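Local coordinates for uncharacterized hypothetical protein (Bacteroides uniformis, PDB 4EIU) that is of unknown function but belongs to the DUF3823 family, whose N-terminal domain is grouped with transthyretin-like folds, at residues F114-F119 against R135-V140; N161-Q166 against G234-N239; R220-I225 against W238-P243. All blocks are in the same frame, centred on the assembly; numbering follows the deposited sequence.

Contact 1. Residues F114-F119 against R135-V140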
loop_
_atom_site.group_PDB
_atom_site.type_symbol
_atom_site.label_atom_id
_atom_site.label_comp_id
_atom_site.label_asym_id
_atom_site.label_seq_id
_atom_site.Cartn_x
_atom_site.Cartn_y
_atom_site.Cartn_z
ATOM N N PHE A 114 -5.397 5.523 -1.621
ATOM C CA PHE A 114 -6.274 5.594 -2.762
ATOM C C PHE A 114 -7.594 4.854 -2.511
ATOM O O PHE A 114 -8.655 5.318 -2.915
ATOM C CB PHE A 114 -5.610 4.958 -3.980
ATOM C CG PHE A 114 -4.309 5.575 -4.380
ATOM C CD1 PHE A 114 -4.143 6.942 -4.372
ATOM C CD2 PHE A 114 -3.263 4.790 -4.811
ATOM C CE1 PHE A 114 -2.946 7.513 -4.773
ATOM C CE2 PHE A 114 -2.062 5.358 -5.208
ATOM C CZ PHE A 114 -1.920 6.732 -5.220
ATOM N N LEU A 115 -7.500 3.699 -1.865
ATOM C CA LEU A 115 -8.623 2.754 -1.640
ATOM C C LEU A 115 -8.581 2.165 -0.237
ATOM O O LEU A 115 -7.509 2.002 0.347
ATOM C CB LEU A 115 -8.561 1.604 -2.660
ATOM C CG LEU A 115 -8.606 1.949 -4.170
ATOM C CD1 LEU A 115 -8.388 0.708 -5.062
ATOM C CD2 LEU A 115 -9.947 2.602 -4.559
ATOM N N ASN A 116 -9.759 1.876 0.293
ATOM C CA ASN A 116 -9.924 1.054 1.455
ATOM C C ASN A 116 -10.497 -0.269 1.007
ATOM O O ASN A 116 -11.441 -0.311 0.199
ATOM C CB ASN A 116 -10.860 1.733 2.443
ATOM C CG ASN A 116 -10.269 2.990 3.029
ATOM O OD1 ASN A 116 -9.068 3.073 3.262
ATOM N ND2 ASN A 116 -11.113 3.957 3.313
ATOM N N VAL A 117 -9.942 -1.344 1.531
ATOM C CA VAL A 117 -10.305 -2.691 1.096
ATOM C C VAL A 117 -10.534 -3.550 2.317
ATOM O O VAL A 117 -9.658 -3.639 3.167
ATOM C CB VAL A 117 -9.184 -3.339 0.257
ATOM C CG1 VAL A 117 -9.620 -4.730 -0.239
ATOM C CG2 VAL A 117 -8.733 -2.416 -0.879
ATOM N N GLU A 118 -11.699 -4.189 2.402
ATOM C CA GLU A 118 -12.016 -5.015 3.566
ATOM C C GLU A 118 -12.764 -6.262 3.145
ATOM O O GLU A 118 -13.418 -6.289 2.095
ATOM C CB GLU A 118 -12.877 -4.224 4.553
ATOM C CG GLU A 118 -14.223 -3.796 3.956
ATOM C CD GLU A 118 -14.926 -2.712 4.748
ATOM O OE1 GLU A 118 -15.046 -2.868 5.988
ATOM O OE2 GLU A 118 -15.392 -1.722 4.120
ATOM N N PHE A 119 -12.671 -7.289 3.977
ATOM C CA PHE A 119 -13.589 -8.436 3.877
ATOM C C PHE A 119 -14.919 -8.088 4.530
ATOM O O PHE A 119 -14.959 -7.315 5.483
ATOM C CB PHE A 119 -12.992 -9.650 4.555
ATOM C CG PHE A 119 -11.844 -10.256 3.810
ATOM C CD1 PHE A 119 -12.042 -10.827 2.548
ATOM C CD2 PHE A 119 -10.570 -10.279 4.367
ATOM C CE1 PHE A 119 -10.992 -11.421 1.862
ATOM C CE2 PHE A 119 -9.511 -10.860 3.684
ATOM C CZ PHE A 119 -9.717 -11.434 2.432
ATOM N N ARG A 135 -15.104 -5.690 -0.072
ATOM C CA ARG A 135 -15.686 -4.370 -0.320
ATOM C C ARG A 135 -14.582 -3.341 -0.563
ATOM O O ARG A 135 -13.767 -3.098 0.315
ATOM C CB ARG A 135 -16.589 -3.935 0.831
ATOM C CG ARG A 135 -17.303 -2.622 0.541
ATOM C CD ARG A 135 -17.778 -1.913 1.795
ATOM N NE ARG A 135 -19.026 -2.484 2.224
ATOM C CZ ARG A 135 -19.282 -3.110 3.376
ATOM N NH1 ARG A 135 -18.386 -3.262 4.344
ATOM N NH2 ARG A 135 -20.495 -3.580 3.559
ATOM N N VAL A 136 -14.567 -2.739 -1.755
ATOM C CA VAL A 136 -13.620 -1.669 -2.082
ATOM C C VAL A 136 -14.300 -0.297 -2.075
ATOM O O VAL A 136 -15.351 -0.087 -2.706
ATOM C CB VAL A 136 -12.932 -1.916 -3.439
ATOM C CG1 VAL A 136 -11.939 -0.786 -3.772
ATOM C CG2 VAL A 136 -12.244 -3.281 -3.431
ATOM N N THR A 137 -13.697 0.647 -1.367
ATOM C CA THR A 137 -14.169 2.050 -1.375
ATOM C C THR A 137 -13.014 3.012 -1.580
ATOM O O THR A 137 -11.853 2.662 -1.363
ATOM C CB THR A 137 -14.915 2.423 -0.060
ATOM O OG1 THR A 137 -14.114 2.037 1.056
ATOM C CG2 THR A 137 -16.307 1.731 0.050
ATOM N N ARG A 138 -13.320 4.234 -2.003
ATOM C CA ARG A 138 -12.303 5.290 -2.111
ATOM C C ARG A 138 -11.706 5.635 -0.748
ATOM O O ARG A 138 -12.435 5.809 0.216
ATOM C CB ARG A 138 -12.915 6.542 -2.724
ATOM C CG ARG A 138 -13.392 6.389 -4.151
ATOM C CD ARG A 138 -12.241 6.131 -5.114
ATOM N NE ARG A 138 -12.716 5.997 -6.489
ATOM C CZ ARG A 138 -11.932 5.645 -7.509
ATOM N NH1 ARG A 138 -10.659 5.447 -7.313
ATOM N NH2 ARG A 138 -12.409 5.516 -8.741
ATOM N N GLY A 139 -10.390 5.727 -0.656
ATOM C CA GLY A 139 -9.757 6.068 0.614
ATOM C C GLY A 139 -9.657 7.583 0.786
ATOM O O GLY A 139 -9.443 8.077 1.900
ATOM N N VAL A 140 -9.748 8.304 -0.332
ATOM C CA VAL A 140 -9.678 9.760 -0.387
ATOM C C VAL A 140 -10.651 10.163 -1.490
ATOM O O VAL A 140 -10.819 9.417 -2.470
ATOM C CB VAL A 140 -8.273 10.231 -0.748
ATOM C CG1 VAL A 140 -7.809 9.656 -2.090
ATOM C CG2 VAL A 140 -8.212 11.748 -0.753
HETATM O O HOH W 1 -8.879 6.600 -5.288
HETATM O O HOH W 2 -10.160 6.877 4.198
HETATM O O HOH W 3 -14.152 3.673 3.021
HETATM O O HOH W 4 -14.076 -0.711 1.765
#
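E118 and R135 form a hydrogen-bonded antiparallel pair: R135 N donates to E118 O at 2.8 Å, and E118 N answers to R135 O at 3.1 Å. Two residues along, N116 and T137 repeat this, N116 N lying 2.8 Å from T137 O. The last backbone bond comes just past the strand of R135-R138, where G139 N approaches F114 O at 2.9 Å from above the carbonyl plane; a water links the same oxygen to R138 NH1. A side chain at G139 would press against L115 N, so glycine suits, while the R138 guanidinium, lying near L115 CD2, forms a salt bridge with E196.

The side chains of E118 and R135 run alongside each other on one face. R135 bends at chi3 (-82°), which carries NH1 back to E118 OE2 at 3.4 Å; this salt bridge is weak but straight, with the carboxylate at the guanidinium edge and the two planes 77° apart. With an alanine in place of E118, the R135 guanidinium would probably lose this charged mate and be freer to turn. On the same face N116 CB lies 3.6 Å from T137 OG1, and a water joins N116 ND2 to that hydroxyl.

The face carrying V117 and V136 is largely apolar. V117 CG1 and V136 CG2 stand 4.4 Å apart, and L115 CD2 meets V136 CG1 at 4.0 Å. Valines suit extended strands; here V117 packs on A221 and V136 on I165. This is an antiparallel beta hairpin, strands 115-126 and 129-138, laid with this face against a second sheet as in a beta sandwich.

Contact 2. Residues N161-Q166 against G234-N239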
loop_
_atom_site.group_PDB
_atom_site.type_symbol
_atom_site.label_atom_id
_atom_site.label_comp_id
_atom_site.label_asym_id
_atom_site.label_seq_id
_atom_site.Cartn_x
_atom_site.Cartn_y
_atom_site.Cartn_z
ATOM N N ASN A 161 -9.256 5.022 -12.200
ATOM C CA ASN A 161 -9.934 3.748 -12.444
ATOM C C ASN A 161 -9.390 2.658 -11.495
ATOM O O ASN A 161 -8.173 2.478 -11.370
ATOM C CB ASN A 161 -9.744 3.247 -13.886
ATOM C CG ASN A 161 -10.441 4.123 -14.929
ATOM O OD1 ASN A 161 -11.325 4.895 -14.618
ATOM N ND2 ASN A 161 -10.012 4.002 -16.162
ATOM N N VAL A 162 -10.293 1.972 -10.803
ATOM C CA VAL A 162 -9.945 0.757 -10.084
ATOM C C VAL A 162 -9.773 -0.359 -11.119
ATOM O O VAL A 162 -10.722 -0.718 -11.812
ATOM C CB VAL A 162 -11.010 0.386 -9.047
ATOM C CG1 VAL A 162 -10.616 -0.923 -8.328
ATOM C CG2 VAL A 162 -11.220 1.525 -8.059
ATOM N N THR A 163 -8.573 -0.928 -11.177
ATOM C CA THR A 163 -8.161 -1.824 -12.275
ATOM C C THR A 163 -8.338 -3.291 -11.924
ATOM O O THR A 163 -8.485 -4.123 -12.816
ATOM C CB THR A 163 -6.686 -1.552 -12.706
ATOM O OG1 THR A 163 -5.781 -1.793 -11.604
ATOM C CG2 THR A 163 -6.508 -0.069 -13.172
ATOM N N ASP A 164 -8.300 -3.636 -10.638
ATOM C CA ASP A 164 -8.364 -5.043 -10.241
ATOM C C ASP A 164 -8.586 -5.237 -8.756
ATOM O O ASP A 164 -8.309 -4.330 -7.983
ATOM C CB ASP A 164 -7.094 -5.815 -10.676
ATOM C CG ASP A 164 -5.803 -5.237 -10.103
ATOM O OD1 ASP A 164 -5.257 -4.314 -10.724
ATOM O OD2 ASP A 164 -5.318 -5.753 -9.070
ATOM N N ILE A 165 -9.110 -6.417 -8.395
ATOM C CA ILE A 165 -9.108 -6.925 -7.034
ATOM C C ILE A 165 -8.287 -8.205 -7.017
ATOM O O ILE A 165 -8.402 -9.037 -7.914
ATOM C CB ILE A 165 -10.513 -7.277 -6.513
ATOM C CG1 ILE A 165 -11.318 -6.000 -6.256
ATOM C CG2 ILE A 165 -10.415 -8.119 -5.225
ATOM C CD1 ILE A 165 -12.808 -6.231 -6.048
ATOM N N GLN A 166 -7.475 -8.375 -5.982
ATOM C CA GLN A 166 -6.703 -9.611 -5.813
ATOM C C GLN A 166 -7.214 -10.308 -4.585
ATOM O O GLN A 166 -7.548 -9.639 -3.597
ATOM C CB GLN A 166 -5.217 -9.298 -5.606
ATOM C CG GLN A 166 -4.597 -8.460 -6.714
ATOM C CD GLN A 166 -4.590 -9.180 -8.034
ATOM O OE1 GLN A 166 -4.237 -10.363 -8.092
ATOM N NE2 GLN A 166 -4.971 -8.480 -9.112
ATOM N N GLY A 234 6.002 3.220 -12.990
ATOM C CA GLY A 234 5.297 2.053 -13.506
ATOM C C GLY A 234 4.689 1.179 -12.402
ATOM O O GLY A 234 3.877 0.342 -12.729
ATOM N N THR A 235 5.035 1.366 -11.110
ATOM C CA THR A 235 4.503 0.543 -10.040
ATOM C C THR A 235 3.186 1.043 -9.533
ATOM O O THR A 235 3.126 2.075 -8.889
ATOM C CB THR A 235 5.485 0.443 -8.848
ATOM O OG1 THR A 235 6.782 0.165 -9.354
ATOM C CG2 THR A 235 5.063 -0.660 -7.882
ATOM N N ARG A 236 2.121 0.288 -9.798
ATOM C CA ARG A 236 0.807 0.638 -9.286
ATOM C C ARG A 236 0.535 -0.205 -8.047
ATOM O O ARG A 236 0.362 -1.410 -8.125
ATOM C CB ARG A 236 -0.261 0.453 -10.361
ATOM C CG ARG A 236 0.053 1.231 -11.632
ATOM C CD ARG A 236 -1.088 1.200 -12.647
ATOM N NE ARG A 236 -1.352 -0.150 -13.185
ATOM C CZ ARG A 236 -2.365 -0.953 -12.821
ATOM N NH1 ARG A 236 -3.271 -0.631 -11.892
ATOM N NH2 ARG A 236 -2.465 -2.133 -13.384
ATOM N N ARG A 237 0.532 0.456 -6.896
ATOM C CA ARG A 237 0.577 -0.226 -5.605
ATOM C C ARG A 237 -0.834 -0.496 -5.075
ATOM O O ARG A 237 -1.719 0.356 -5.175
ATOM C CB ARG A 237 1.338 0.597 -4.598
ATOM C CG ARG A 237 2.759 0.962 -5.035
ATOM C CD ARG A 237 3.579 1.730 -3.964
ATOM N NE ARG A 237 4.800 2.087 -4.653
ATOM C CZ ARG A 237 5.957 1.500 -4.563
ATOM N NH1 ARG A 237 6.205 0.578 -3.613
ATOM N NH2 ARG A 237 6.886 1.875 -5.435
ATOM N N TRP A 238 -1.029 -1.707 -4.558
ATOM C CA TRP A 238 -2.267 -2.092 -3.864
ATOM C C TRP A 238 -2.458 -1.513 -2.505
ATOM O O TRP A 238 -1.527 -1.441 -1.659
ATOM C CB TRP A 238 -2.370 -3.619 -3.761
ATOM C CG TRP A 238 -2.564 -4.337 -5.066
ATOM C CD1 TRP A 238 -3.696 -4.370 -5.876
ATOM C CD2 TRP A 238 -1.583 -5.157 -5.769
ATOM N NE1 TRP A 238 -3.490 -5.154 -6.971
ATOM C CE2 TRP A 238 -2.254 -5.662 -6.963
ATOM C CE3 TRP A 238 -0.282 -5.581 -5.488
ATOM C CZ2 TRP A 238 -1.615 -6.484 -7.862
ATOM C CZ3 TRP A 238 0.358 -6.408 -6.415
ATOM C CH2 TRP A 238 -0.289 -6.835 -7.570
ATOM N N ASN A 239 -3.722 -1.176 -2.244
ATOM C CA ASN A 239 -4.248 -1.135 -0.877
ATOM C C ASN A 239 -4.770 -2.507 -0.459
ATOM O O ASN A 239 -5.212 -3.289 -1.296
ATOM C CB ASN A 239 -5.332 -0.078 -0.716
ATOM C CG ASN A 239 -4.776 1.330 -0.898
ATOM O OD1 ASN A 239 -5.037 1.957 -1.917
ATOM N ND2 ASN A 239 -3.999 1.804 0.063
HETATM O O HOH W 5 -4.450 -4.308 -13.049
#
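R236 reaches across to T163 with its guanidinium: NH1 donates to T163 OG1 at 2.8 Å, with the hydroxyl oxygen slightly out of the guanidinium plane. The arginine chain folds at chi3 (-65°), which turns its end toward the strand, and NH1 has a second acceptor in I225 O. T163 suits the place because its hydroxyl both accepts from R236 and itself donates a hydrogen bond to D164 OD1 at 2.7 Å. The charges of D164 and R236 are near but not paired directly, OD1 and NH1 being 4.3 Å apart; a water bridges D164 OD1 to R236 NH2.

Two residues on, W238 turns its indole toward the same carboxylate. NE1 donates to D164 OD2 at 2.8 Å in an almost straight bond (175°) that lies in the ring plane and uses the syn lone pair, with carboxylate and ring 86° apart. Q166 adds a second grip on this oxygen: its NE2 comes within 2.7 Å of D164 OD2 from above the carboxylate plane. The glutamine chain also passes close to the indole, Q166 CG lying 3.5 Å from W238 NE1.

D164 is buried, and both its oxygens are engaged. Donors from several directions hold the carboxylate in one rotation, and nearby R224 and R236 probably offset the cost of burying its charge. R236 and W238 thus tie the loop before strand 239-247 to strand 162-170.

Contact 3. Residues R220-I225 against W238-P243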
loop_
_atom_site.group_PDB
_atom_site.type_symbol
_atom_site.label_atom_id
_atom_site.label_comp_id
_atom_site.label_asym_id
_atom_site.label_seq_id
_atom_site.Cartn_x
_atom_site.Cartn_y
_atom_site.Cartn_z
ATOM N N ARG A 220 -6.227 -12.730 1.830
ATOM C CA ARG A 220 -6.200 -11.283 1.947
ATOM C C ARG A 220 -6.650 -10.638 0.636
ATOM O O ARG A 220 -6.320 -11.138 -0.440
ATOM C CB ARG A 220 -4.789 -10.840 2.255
ATOM C CG ARG A 220 -4.664 -9.487 2.916
ATOM C CD ARG A 220 -3.210 -9.255 3.274
ATOM N NE ARG A 220 -2.987 -7.944 3.865
ATOM C CZ ARG A 220 -1.798 -7.347 3.980
ATOM N NH1 ARG A 220 -0.685 -7.923 3.544
ATOM N NH2 ARG A 220 -1.722 -6.128 4.519
ATOM N N ALA A 221 -7.379 -9.532 0.750
ATOM C CA ALA A 221 -7.858 -8.792 -0.422
ATOM C C ALA A 221 -6.992 -7.596 -0.659
ATOM O O ALA A 221 -6.371 -7.055 0.272
ATOM C CB ALA A 221 -9.318 -8.393 -0.261
ATOM N N ALA A 222 -6.892 -7.213 -1.930
ATOM C CA ALA A 222 -6.168 -6.045 -2.323
ATOM C C ALA A 222 -6.831 -5.451 -3.544
ATOM O O ALA A 222 -7.476 -6.171 -4.296
ATOM C CB ALA A 222 -4.698 -6.366 -2.605
ATOM N N ALA A 223 -6.698 -4.130 -3.704
ATOM C CA ALA A 223 -7.225 -3.421 -4.899
ATOM C C ALA A 223 -6.338 -2.203 -5.191
ATOM O O ALA A 223 -5.628 -1.673 -4.300
ATOM C CB ALA A 223 -8.660 -3.032 -4.719
ATOM N N ARG A 224 -6.272 -1.842 -6.462
ATOM C CA ARG A 224 -5.475 -0.693 -6.845
ATOM C C ARG A 224 -6.129 0.096 -7.961
ATOM O O ARG A 224 -7.083 -0.374 -8.609
ATOM C CB ARG A 224 -4.089 -1.146 -7.248
ATOM C CG ARG A 224 -4.066 -2.061 -8.457
ATOM C CD ARG A 224 -2.656 -2.384 -8.854
ATOM N NE ARG A 224 -2.639 -3.428 -9.865
ATOM C CZ ARG A 224 -1.548 -3.904 -10.439
ATOM N NH1 ARG A 224 -0.352 -3.472 -10.091
ATOM N NH2 ARG A 224 -1.661 -4.857 -11.361
ATOM N N ILE A 225 -5.606 1.293 -8.158
ATOM C CA ILE A 225 -6.027 2.198 -9.203
ATOM C C ILE A 225 -4.997 2.273 -10.321
ATOM O O ILE A 225 -3.901 1.754 -10.192
ATOM C CB ILE A 225 -6.385 3.622 -8.664
ATOM C CG1 ILE A 225 -5.187 4.335 -8.021
ATOM C CG2 ILE A 225 -7.530 3.505 -7.676
ATOM C CD1 ILE A 225 -5.352 5.858 -7.829
ATOM N N TRP A 238 -1.029 -1.707 -4.558
ATOM C CA TRP A 238 -2.267 -2.092 -3.864
ATOM C C TRP A 238 -2.458 -1.513 -2.505
ATOM O O TRP A 238 -1.527 -1.441 -1.659
ATOM C CB TRP A 238 -2.370 -3.619 -3.761
ATOM C CG TRP A 238 -2.564 -4.337 -5.066
ATOM C CD1 TRP A 238 -3.696 -4.370 -5.876
ATOM C CD2 TRP A 238 -1.583 -5.157 -5.769
ATOM N NE1 TRP A 238 -3.490 -5.154 -6.971
ATOM C CE2 TRP A 238 -2.254 -5.662 -6.963
ATOM C CE3 TRP A 238 -0.282 -5.581 -5.488
ATOM C CZ2 TRP A 238 -1.615 -6.484 -7.862
ATOM C CZ3 TRP A 238 0.358 -6.408 -6.415
ATOM C CH2 TRP A 238 -0.289 -6.835 -7.570
ATOM N N ASN A 239 -3.722 -1.176 -2.244
ATOM C CA ASN A 239 -4.248 -1.135 -0.877
ATOM C C ASN A 239 -4.770 -2.507 -0.459
ATOM O O ASN A 239 -5.212 -3.289 -1.296
ATOM C CB ASN A 239 -5.332 -0.078 -0.716
ATOM C CG ASN A 239 -4.776 1.330 -0.898
ATOM O OD1 ASN A 239 -5.037 1.957 -1.917
ATOM N ND2 ASN A 239 -3.999 1.804 0.063
ATOM N N TYR A 240 -4.674 -2.786 0.841
ATOM C CA TYR A 240 -4.854 -4.121 1.363
ATOM C C TYR A 240 -5.828 -4.170 2.518
ATOM O O TYR A 240 -5.889 -3.242 3.324
ATOM C CB TYR A 240 -3.513 -4.654 1.913
ATOM C CG TYR A 240 -2.529 -5.233 0.905
ATOM C CD1 TYR A 240 -2.538 -6.588 0.613
ATOM C CD2 TYR A 240 -1.531 -4.448 0.329
ATOM C CE1 TYR A 240 -1.625 -7.141 -0.270
ATOM C CE2 TYR A 240 -0.635 -4.994 -0.567
ATOM C CZ TYR A 240 -0.662 -6.369 -0.816
ATOM O OH TYR A 240 0.266 -6.924 -1.689
ATOM N N SER A 241 -6.529 -5.305 2.617
ATOM C CA SER A 241 -7.302 -5.660 3.787
ATOM C C SER A 241 -6.423 -6.260 4.873
ATOM O O SER A 241 -5.218 -6.458 4.692
ATOM C CB SER A 241 -8.383 -6.660 3.412
ATOM O OG SER A 241 -7.840 -7.964 3.244
ATOM N N GLU A 242 -7.045 -6.549 6.004
ATOM C CA GLU A 242 -6.423 -7.390 7.012
ATOM C C GLU A 242 -6.422 -8.824 6.490
ATOM O O GLU A 242 -7.329 -9.194 5.726
ATOM C CB GLU A 242 -7.190 -7.333 8.325
ATOM C CG GLU A 242 -7.005 -6.038 9.104
ATOM C CD GLU A 242 -7.988 -5.953 10.257
ATOM O OE1 GLU A 242 -7.938 -6.828 11.146
ATOM O OE2 GLU A 242 -8.846 -5.043 10.256
ATOM N N PRO A 243 -5.397 -9.616 6.862
ATOM C CA PRO A 243 -5.446 -11.054 6.551
ATOM C C PRO A 243 -6.491 -11.783 7.382
ATOM O O PRO A 243 -6.918 -11.287 8.420
ATOM C CB PRO A 243 -4.036 -11.552 6.891
ATOM C CG PRO A 243 -3.480 -10.574 7.845
ATOM C CD PRO A 243 -4.145 -9.246 7.556
#
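A223 and N239 exchange backbone bonds as a hydrogen-bonded antiparallel pair, N239 N lying 2.8 Å from A223 O and A223 N 3.0 Å from N239 O. S241 N continues the series to A221 O, but the return bond is made by a side chain: A221 N donates to S241 OG at 3.0 Å. The serine hydroxyl sits between its own backbone N and carbonyl carbon (chi1 77°), which turns it toward A221 N, and it donates a hydrogen bond to E242 O. Serine is small enough to fold back in this way and can both accept and donate.

R220 supplies the other polar side-chain bond. Its chain is extended from CG to NE, and NE points at S241 O, 2.8 Å away, in the guanidinium plane and nearly straight at 174°. NH1 and NH2 go on to V175 O and T27 O, so the buried group is held on several sides.

These strands, 216-225 and 239-247, are antiparallel neighbours in a four-stranded sheet, with 239-247 at its edge. A221 and A223 face the hairpin of strands 115-126 and 129-138, where short side chains let the two sheets come close.

The flat groups gather on the opposite face. Y240 lays CD1 over the centre of the R220 guanidinium, 3.5 Å from CZ, with the planes 32° apart, and Y240 OH bonds to Y177 N. A222 CB makes a CH-pi contact over the Y240 ring, and it also touches W238 CB at 3.8 Å. R224 stretches across the indole: CD stands 3.7 Å from the centroid of the five-membered ring, and the guanidinium follows over W238 CZ2, its NE paired with D164 and its NH1 with R236 O.

Contact 1 lies in one sheet, while contacts 2 and 3 share W238 and N239 and meet in the sheet facing it. The centres of contacts 1 and 3 are about 8 Å apart, and those of contacts 1 and 2 about 11 Å; N239 joins the two sheets, its OD1 3.0 Å from L115 N in a probable hydrogen bond. Between contacts 2 and 3, Q166 N lies 2.8 Å from A222 O, and D164 OD1 meets R224 NE at 2.9 Å in a salt bridge. With the function unknown, no active site can be assigned. Bound PEG, probably from the crystallisation liquor, comes within about 3 Å of the R224 side chain and about 4 Å of those of W238 and R138.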